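Side-chain contact in bromo domain-containing protein (Trypanosoma brucei brucei, PDB 5KO4), which is of unknown function but contains a bromodomain, the part described here, and so probably binds acetylated lysines: residues A[78-81]-A[85-88]. Numbering follows the deposited sequence.
Sequences DYNR and PFST
Asn80, the last residue of helix 62-80, lays its carboxamide against Phe86 in the first turn of helix 85-104. Asn80 OD1 lies 3.4 Å from Phe86 CD2, while Asn80 ND2 approaches the stem of that side chain, 3.7 Å from Phe86 CB. The amide and ring planes are 27° apart, and the two groups meet at a slant, with the amide reaching from Phe86 CB to CD2. With chi1 at -60° the amide of Asn80 swings over toward helix 85-104, while its ND2 hydrogen-bonds back to Cys76 O, one turn earlier, which would restrain the rotation of the amide about chi2.

Beyond this pair, Ser87 OG donates a hydrogen bond of 2.7 Å to Arg81 O, reaching it at a C=O...donor angle of 148°. The positive phi of Arg81 (82°) marks the end of the helix and comes just before this carbonyl. Ser84 OG is within hydrogen-bonding range of both Arg81 O and Ser87 OG; two hydroxyl protons cannot serve all three pairs at full strength. Phe86 also packs on Asn80 of the second subunit.

Helices 62-80 and 85-104 correspond to B and C of the bromodomain bundle. Asn80 matches the family asparagine that usually recognises acetyl-lysine, and Phe86 lies at the position that is probably the gatekeeper. The hydroxyls hold the turn after the helix, whereas the tethered NH2 and the packing on Phe86 are consistent with a preorganised amide on the wall of the putative pocket.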
loop_
_atom_site.group_PDB
_atom_site.type_symbol
_atom_site.label_atom_id
_atom_site.label_comp_id
_atom_site.label_asym_id
_atom_site.label_seq_id
_atom_site.Cartn_x
_atom_site.Cartn_y
_atom_site.Cartn_z
ATOM N N ASP A 78 -5.182 10.802 -4.603
ATOM C CA ASP A 78 -5.281 10.638 -6.048
ATOM C C ASP A 78 -5.032 9.188 -6.468
ATOM O O ASP A 78 -5.700 8.708 -7.369
ATOM C CB ASP A 78 -4.293 11.572 -6.749
ATOM C CG ASP A 78 -4.624 13.050 -6.555
ATOM O OD1 ASP A 78 -5.674 13.352 -5.942
ATOM O OD2 ASP A 78 -3.801 13.893 -6.949
ATOM N N TYR A 79 -4.110 8.488 -5.819
ATOM C CA TYR A 79 -3.783 7.121 -6.198
ATOM C C TYR A 79 -4.819 6.121 -5.658
ATOM O O TYR A 79 -5.285 5.243 -6.387
ATOM C CB TYR A 79 -2.381 6.769 -5.674
ATOM C CG TYR A 79 -1.907 5.394 -6.079
ATOM C CD1 TYR A 79 -1.406 5.159 -7.351
ATOM C CD2 TYR A 79 -1.897 4.346 -5.168
ATOM C CE1 TYR A 79 -0.919 3.909 -7.713
ATOM C CE2 TYR A 79 -1.477 3.078 -5.535
ATOM C CZ TYR A 79 -0.958 2.865 -6.799
ATOM O OH TYR A 79 -0.525 1.601 -7.119
ATOM N N ASN A 80 -5.160 6.234 -4.374
ATOM C CA ASN A 80 -6.068 5.283 -3.724
ATOM C C ASN A 80 -7.538 5.696 -3.768
ATOM O O ASN A 80 -8.405 4.902 -3.394
ATOM C CB ASN A 80 -5.659 5.136 -2.275
ATOM C CG ASN A 80 -4.249 4.617 -2.139
ATOM O OD1 ASN A 80 -3.975 3.469 -2.463
ATOM N ND2 ASN A 80 -3.304 5.473 -1.711
ATOM N N ARG A 81 -7.807 6.933 -4.222
ATOM C CA ARG A 81 -9.111 7.610 -4.194
ATOM C C ARG A 81 -9.313 8.214 -2.821
ATOM O O ARG A 81 -8.740 7.751 -1.825
ATOM C CB ARG A 81 -10.298 6.724 -4.593
ATOM C CG ARG A 81 -10.130 6.031 -5.951
ATOM C CD ARG A 81 -9.954 6.977 -7.139
ATOM N NE ARG A 81 -11.194 7.707 -7.409
ATOM C CZ ARG A 81 -11.536 8.241 -8.577
ATOM N NH1 ARG A 81 -10.729 8.132 -9.629
ATOM N NH2 ARG A 81 -12.700 8.867 -8.710
ATOM N N PRO A 85 -9.464 3.240 2.607
ATOM C CA PRO A 85 -8.754 3.036 3.878
ATOM C C PRO A 85 -7.347 3.669 3.908
ATOM O O PRO A 85 -6.965 4.253 4.916
ATOM C CB PRO A 85 -8.696 1.517 3.992
ATOM C CG PRO A 85 -9.893 1.057 3.280
ATOM C CD PRO A 85 -9.975 1.963 2.081
ATOM N N PHE A 86 -6.583 3.623 2.799
ATOM C CA PHE A 86 -5.291 4.309 2.823
ATOM C C PHE A 86 -5.483 5.817 3.077
ATOM O O PHE A 86 -4.736 6.444 3.839
ATOM C CB PHE A 86 -4.544 4.118 1.503
ATOM C CG PHE A 86 -3.803 2.810 1.386
ATOM C CD1 PHE A 86 -2.681 2.565 2.150
ATOM C CD2 PHE A 86 -4.222 1.830 0.496
ATOM C CE1 PHE A 86 -1.976 1.369 2.017
ATOM C CE2 PHE A 86 -3.515 0.641 0.364
ATOM C CZ PHE A 86 -2.413 0.407 1.143
ATOM N N SER A 87 -6.485 6.406 2.413
ATOM C CA SER A 87 -6.745 7.824 2.538
ATOM C C SER A 87 -7.255 8.198 3.941
ATOM O O SER A 87 -7.058 9.322 4.348
ATOM C CB SER A 87 -7.714 8.275 1.475
ATOM O OG SER A 87 -7.042 8.168 0.229
ATOM N N THR A 88 -7.890 7.261 4.691
ATOM C CA THR A 88 -8.307 7.603 6.064
ATOM C C THR A 88 -7.091 7.941 6.907
ATOM O O THR A 88 -7.142 8.903 7.665
ATOM C CB THR A 88 -9.154 6.510 6.758
ATOM O OG1 THR A 88 -8.382 5.313 6.959
ATOM C CG2 THR A 88 -10.403 6.185 6.004
#